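Local coordinates for protein serine acetyltransferase (Bacteroides vulgatus ATCC 8482, PDB 3F1X) that probably transfers an acetyl group to serine, an early step of cysteine biosynthesis, as a hexamer whose chains carry a left-handed beta-helix, at residues V74-L79 with R118-L123; L82-I87 with E110-L115. All coordinates share one frame; numbering follows the deposited sequence.

Interaction 1. Residues V74-L79 with R118-L123; sequences VNVETL and RFISKL
Leu-79 meets three side chains of 118-123 with one methyl, CD2, and Ile-120 carries the rest of the contact. CD2 of Leu-79 lies 4.1 Å from CG1 of Ile-120, the two side chains lying alongside with their ends running opposite ways. The same methyl meets CD1 of Leu-123 tip to tip at 4.1 Å. On the Phe-119 ring it comes in at the edge, near the ring plane, with CE2 4.5 Å away, so this is edge packing and not a CH-pi contact over the face. Ile-120 divides its branches: CG2 packs against CG1 of Val-76 at 4.0 Å, while CD1 reaches the backbone O of Val-76 at 3.9 Å. The Val-76 methyl is turned to that meeting by a chi1 of 163°, which puts CG1 roughly anti to the backbone N.

The contact joins helix 68-93 to the last turn of helix 109-120 and, through Leu-123, to the start of helix 123-139, within the helical domain that precedes the left-handed beta-helix. A type I turn from Ile-120 to Leu-123 sets both residues on the side facing Leu-79; its closing bond runs from Leu-123 N to Ile-120 O at 3.1 Å. Ser-121 OG donates a hydrogen bond to O of Arg-118 at 2.6 Å, the donor tilted 23° from the carbonyl plane.

Beyond this shell, Phe-119 packs on Ile-165 and Leu-169 of helix 155-171, and Leu-79 on Ile-45 of helix 39-53. Across to a second subunit, Val-76 packs on its Val-14, Ile-120 on its Ala-13 and Leu-123 on its Leu-17.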
loop_
_atom_site.group_PDB
_atom_site.type_symbol
_atom_site.label_atom_id
_atom_site.label_comp_id
_atom_site.label_asym_id
_atom_site.label_seq_id
_atom_site.Cartn_x
_atom_site.Cartn_y
_atom_site.Cartn_z
ATOM N N VAL A 74 6.812 7.122 21.264
ATOM C CA VAL A 74 6.714 6.112 20.215
ATOM C C VAL A 74 7.614 6.478 19.039
ATOM O O VAL A 74 8.318 5.625 18.501
ATOM C CB VAL A 74 5.260 5.964 19.711
ATOM C CG1 VAL A 74 5.208 4.965 18.557
ATOM C CG2 VAL A 74 4.356 5.499 20.855
ATOM N N ASN A 75 7.599 7.750 18.652
ATOM C CA ASN A 75 8.413 8.206 17.532
ATOM C C ASN A 75 9.913 8.059 17.778
ATOM O O ASN A 75 10.660 7.682 16.876
ATOM C CB ASN A 75 8.047 9.652 17.187
ATOM C CG ASN A 75 6.666 9.758 16.554
ATOM O OD1 ASN A 75 6.120 10.846 16.384
ATOM N ND2 ASN A 75 6.099 8.618 16.200
ATOM N N VAL A 76 10.358 8.353 18.994
ATOM C CA VAL A 76 11.771 8.213 19.313
ATOM C C VAL A 76 12.196 6.745 19.182
ATOM O O VAL A 76 13.282 6.450 18.684
ATOM C CB VAL A 76 12.086 8.711 20.744
ATOM C CG1 VAL A 76 13.430 8.173 21.197
ATOM C CG2 VAL A 76 12.106 10.248 20.768
ATOM N N GLU A 77 11.339 5.830 19.627
ATOM C CA GLU A 77 11.642 4.400 19.545
ATOM C C GLU A 77 11.699 3.910 18.097
ATOM O O GLU A 77 12.595 3.150 17.724
ATOM C CB GLU A 77 10.589 3.585 20.305
ATOM C CG GLU A 77 10.708 2.070 20.092
ATOM C CD GLU A 77 9.564 1.286 20.729
ATOM O OE1 GLU A 77 8.394 1.683 20.548
ATOM O OE2 GLU A 77 9.828 0.269 21.397
ATOM N N THR A 78 10.741 4.337 17.283
ATOM C CA THR A 78 10.718 3.919 15.887
ATOM C C THR A 78 11.977 4.447 15.197
ATOM O O THR A 78 12.650 3.732 14.449
ATOM C CB THR A 78 9.484 4.476 15.148
ATOM O OG1 THR A 78 8.294 4.171 15.889
ATOM C CG2 THR A 78 9.399 3.870 13.747
ATOM N N LEU A 79 12.283 5.712 15.457
ATOM C CA LEU A 79 13.457 6.352 14.885
ATOM C C LEU A 79 14.727 5.609 15.296
ATOM O O LEU A 79 15.620 5.377 14.480
ATOM C CB LEU A 79 13.547 7.808 15.349
ATOM C CG LEU A 79 14.834 8.542 14.967
ATOM C CD1 LEU A 79 15.017 8.495 13.469
ATOM C CD2 LEU A 79 14.779 9.990 15.450
ATOM N N ARG A 118 23.056 8.441 20.438
ATOM C CA ARG A 118 23.792 9.700 20.588
ATOM C C ARG A 118 23.122 10.771 19.724
ATOM O O ARG A 118 22.956 11.917 20.145
ATOM C CB ARG A 118 25.248 9.538 20.144
ATOM C CG ARG A 118 26.084 8.545 20.961
ATOM C CD ARG A 118 26.406 9.055 22.359
ATOM N NE ARG A 118 27.211 8.104 23.129
ATOM C CZ ARG A 118 27.557 8.279 24.404
ATOM N NH1 ARG A 118 27.170 9.373 25.053
ATOM N NH2 ARG A 118 28.281 7.358 25.032
ATOM N N PHE A 119 22.739 10.394 18.507
ATOM C CA PHE A 119 22.076 11.344 17.631
ATOM C C PHE A 119 20.777 11.823 18.265
ATOM O O PHE A 119 20.495 13.022 18.295
ATOM C CB PHE A 119 21.741 10.716 16.279
ATOM C CG PHE A 119 20.838 11.570 15.447
ATOM C CD1 PHE A 119 21.341 12.690 14.788
ATOM C CD2 PHE A 119 19.468 11.314 15.391
ATOM C CE1 PHE A 119 20.489 13.554 14.087
ATOM C CE2 PHE A 119 18.605 12.166 14.697
ATOM C CZ PHE A 119 19.120 13.291 14.043
ATOM N N ILE A 120 19.978 10.878 18.746
ATOM C CA ILE A 120 18.700 11.211 19.358
ATOM C C ILE A 120 18.843 12.168 20.531
ATOM O O ILE A 120 17.976 13.012 20.748
ATOM C CB ILE A 120 17.954 9.935 19.802
ATOM C CG1 ILE A 120 17.401 9.223 18.564
ATOM C CG2 ILE A 120 16.824 10.293 20.771
ATOM C CD1 ILE A 120 16.944 7.814 18.804
ATOM N N SER A 121 19.937 12.042 21.277
ATOM C CA SER A 121 20.179 12.911 22.420
ATOM C C SER A 121 20.456 14.332 21.956
ATOM O O SER A 121 20.503 15.256 22.768
ATOM C CB SER A 121 21.374 12.420 23.238
ATOM O OG SER A 121 22.594 12.723 22.591
ATOM N N LYS A 122 20.649 14.499 20.650
ATOM C CA LYS A 122 20.913 15.812 20.075
ATOM C C LYS A 122 19.655 16.503 19.551
ATOM O O LYS A 122 19.702 17.673 19.172
ATOM C CB LYS A 122 21.930 15.707 18.932
ATOM C CG LYS A 122 23.382 15.844 19.356
ATOM C CD LYS A 122 23.821 14.739 20.293
ATOM C CE LYS A 122 25.280 14.926 20.707
ATOM N NZ LYS A 122 25.785 13.818 21.570
ATOM N N LEU A 123 18.538 15.785 19.515
ATOM C CA LEU A 123 17.291 16.362 19.022
ATOM C C LEU A 123 16.830 17.602 19.787
ATOM O O LEU A 123 16.282 18.532 19.190
ATOM C CB LEU A 123 16.187 15.300 19.016
ATOM C CG LEU A 123 16.416 14.222 17.949
ATOM C CD1 LEU A 123 15.401 13.094 18.085
ATOM C CD2 LEU A 123 16.319 14.878 16.571
#

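Interaction 2. Residues L82-I87 with E110-L115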
loop_
_atom_site.group_PDB
_atom_site.type_symbol
_atom_site.label_atom_id
_atom_site.label_comp_id
_atom_site.label_asym_id
_atom_site.label_seq_id
_atom_site.Cartn_x
_atom_site.Cartn_y
_atom_site.Cartn_z
ATOM N N LEU A 82 15.070 2.266 13.307
ATOM C CA LEU A 82 15.383 2.568 11.916
ATOM C C LEU A 82 16.782 3.150 11.753
ATOM O O LEU A 82 17.547 2.709 10.897
ATOM C CB LEU A 82 14.352 3.561 11.355
ATOM C CG LEU A 82 13.273 3.122 10.351
ATOM C CD1 LEU A 82 12.848 1.696 10.588
ATOM C CD2 LEU A 82 12.088 4.070 10.450
ATOM N N LEU A 83 17.114 4.142 12.573
ATOM C CA LEU A 83 18.416 4.790 12.483
ATOM C C LEU A 83 19.577 3.856 12.803
ATOM O O LEU A 83 20.658 4.003 12.242
ATOM C CB LEU A 83 18.476 6.019 13.398
ATOM C CG LEU A 83 19.754 6.861 13.331
ATOM C CD1 LEU A 83 19.989 7.386 11.906
ATOM C CD2 LEU A 83 19.635 8.016 14.297
ATOM N N THR A 84 19.365 2.906 13.706
ATOM C CA THR A 84 20.435 1.968 14.049
ATOM C C THR A 84 20.824 1.175 12.802
ATOM O O THR A 84 22.000 1.060 12.465
ATOM C CB THR A 84 19.983 0.981 15.158
ATOM O OG1 THR A 84 19.733 1.700 16.376
ATOM C CG2 THR A 84 21.054 -0.072 15.408
ATOM N N GLU A 85 19.824 0.662 12.096
ATOM C CA GLU A 85 20.069 -0.129 10.894
ATOM C C GLU A 85 20.755 0.659 9.778
ATOM O O GLU A 85 21.652 0.144 9.122
ATOM C CB GLU A 85 18.751 -0.704 10.374
ATOM C CG GLU A 85 18.903 -1.736 9.266
ATOM C CD GLU A 85 19.611 -2.994 9.738
ATOM O OE1 GLU A 85 19.317 -3.452 10.862
ATOM O OE2 GLU A 85 20.446 -3.529 8.978
ATOM N N GLN A 86 20.345 1.907 9.567
ATOM C CA GLN A 86 20.929 2.704 8.499
ATOM C C GLN A 86 22.350 3.124 8.819
ATOM O O GLN A 86 23.203 3.198 7.933
ATOM C CB GLN A 86 20.059 3.923 8.206
ATOM C CG GLN A 86 18.728 3.558 7.576
ATOM C CD GLN A 86 18.902 2.619 6.397
ATOM O OE1 GLN A 86 18.442 1.473 6.421
ATOM N NE2 GLN A 86 19.568 3.100 5.358
ATOM N N ILE A 87 22.606 3.408 10.088
ATOM C CA ILE A 87 23.945 3.783 10.488
ATOM C C ILE A 87 24.828 2.546 10.276
ATOM O O ILE A 87 25.968 2.658 9.826
ATOM C CB ILE A 87 23.978 4.243 11.963
ATOM C CG1 ILE A 87 23.300 5.613 12.085
ATOM C CG2 ILE A 87 25.414 4.290 12.459
ATOM C CD1 ILE A 87 23.205 6.157 13.495
ATOM N N GLU A 110 25.919 -3.038 17.716
ATOM C CA GLU A 110 26.243 -2.448 19.007
ATOM C C GLU A 110 26.799 -1.037 18.824
ATOM O O GLU A 110 26.412 -0.105 19.529
ATOM C CB GLU A 110 27.271 -3.335 19.711
ATOM C CG GLU A 110 27.853 -2.770 20.989
ATOM C CD GLU A 110 28.998 -3.624 21.516
ATOM O OE1 GLU A 110 29.667 -3.197 22.481
ATOM O OE2 GLU A 110 29.226 -4.725 20.964
ATOM N N THR A 111 27.708 -0.890 17.869
ATOM C CA THR A 111 28.315 0.400 17.585
ATOM C C THR A 111 27.280 1.348 16.980
ATOM O O THR A 111 27.201 2.517 17.353
ATOM C CB THR A 111 29.474 0.258 16.582
ATOM O OG1 THR A 111 30.379 -0.754 17.038
ATOM C CG2 THR A 111 30.223 1.571 16.435
ATOM N N ALA A 112 26.489 0.831 16.047
ATOM C CA ALA A 112 25.469 1.622 15.373
ATOM C C ALA A 112 24.346 2.057 16.304
ATOM O O ALA A 112 23.834 3.164 16.180
ATOM C CB ALA A 112 24.890 0.835 14.196
ATOM N N SER A 113 23.960 1.196 17.239
ATOM C CA SER A 113 22.870 1.548 18.145
ATOM C C SER A 113 23.242 2.692 19.090
ATOM O O SER A 113 22.410 3.545 19.391
ATOM C CB SER A 113 22.414 0.313 18.934
ATOM O OG SER A 113 23.478 -0.245 19.677
ATOM N N LEU A 114 24.493 2.723 19.547
ATOM C CA LEU A 114 24.925 3.791 20.442
ATOM C C LEU A 114 25.010 5.119 19.673
ATOM O O LEU A 114 24.622 6.171 20.185
ATOM C CB LEU A 114 26.276 3.442 21.074
ATOM C CG LEU A 114 26.790 4.377 22.176
ATOM C CD1 LEU A 114 25.705 4.598 23.223
ATOM C CD2 LEU A 114 28.033 3.774 22.813
ATOM N N LEU A 115 25.507 5.070 18.441
ATOM C CA LEU A 115 25.592 6.278 17.629
ATOM C C LEU A 115 24.175 6.795 17.389
ATOM O O LEU A 115 23.920 7.997 17.459
ATOM C CB LEU A 115 26.279 5.987 16.286
ATOM C CG LEU A 115 27.782 5.686 16.277
ATOM C CD1 LEU A 115 28.245 5.421 14.852
ATOM C CD2 LEU A 115 28.552 6.861 16.861
#
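A chi1 of -65° places CG2 of Thr-84 anti to the backbone N and swings it over the backbone of Ser-113; a similar chi1 in Ile-87, -72°, sends its CG2 between Ala-112 and Leu-115. These residues form a helix-helix crossing in the N-terminal helical domain: the axes of 82-87 and 110-115 approach to 8.0 Å, with 127° between their N-to-C directions. The close approach is borne out by Thr-84 and Ser-113, whose CA atoms stand 4.8 Å apart. CG2 of Thr-84 packs against CB of Ser-113 at 3.8 Å, and OG1 sits 3.6 Å from CA of Ser-113. Neither hydroxyl needs the other helix for a polar partner, since Thr-84 OG1 bonds to the carbonyl O of Phe-80 and Ser-113 OG to that of Arg-109, each within its own helix. An alanine in place of Thr-84 would lack both OG1 and CG2, and would probably open a gap over the Ser-113 backbone and leave the Phe-80 carbonyl without its side-chain donor.

Ala-112 points its CB at the partner helix, 3.4 Å from the backbone O of Thr-84. Outside the two segments, Glu-85 forms a salt bridge with Arg-109, a second tie between the same helices, and Ser-113 packs on Tyr-6 of a second subunit. Ile-87 completes the apolar side. Its side chain and that of Leu-115 lie obliquely across one another, and its CG2 is 3.9 Å from both Leu-115 CD1 and Ala-112 CB.

How the interactions relate
Interactions 1 and 2 join the same two helices, 68-93 and 109-120, at successive levels, their centres about 11 Å apart. The pairing runs in opposite senses along the chain: 82-87, later in its helix, meets the earlier 110-115, whereas 74-79 meets the later 118-123, consistent with two successive helices that run roughly against each other but cross at a wide angle. Packing is continuous between the levels, since CD2 of Phe-119 from interaction 1 lies 3.5 Å from CD2 of Leu-83 in 82-87. Both contacts also touch the second subunit. Their centres lie about 18 and 19 Å from the centre of the chain, on the same side of it, and neither contact includes a ligand.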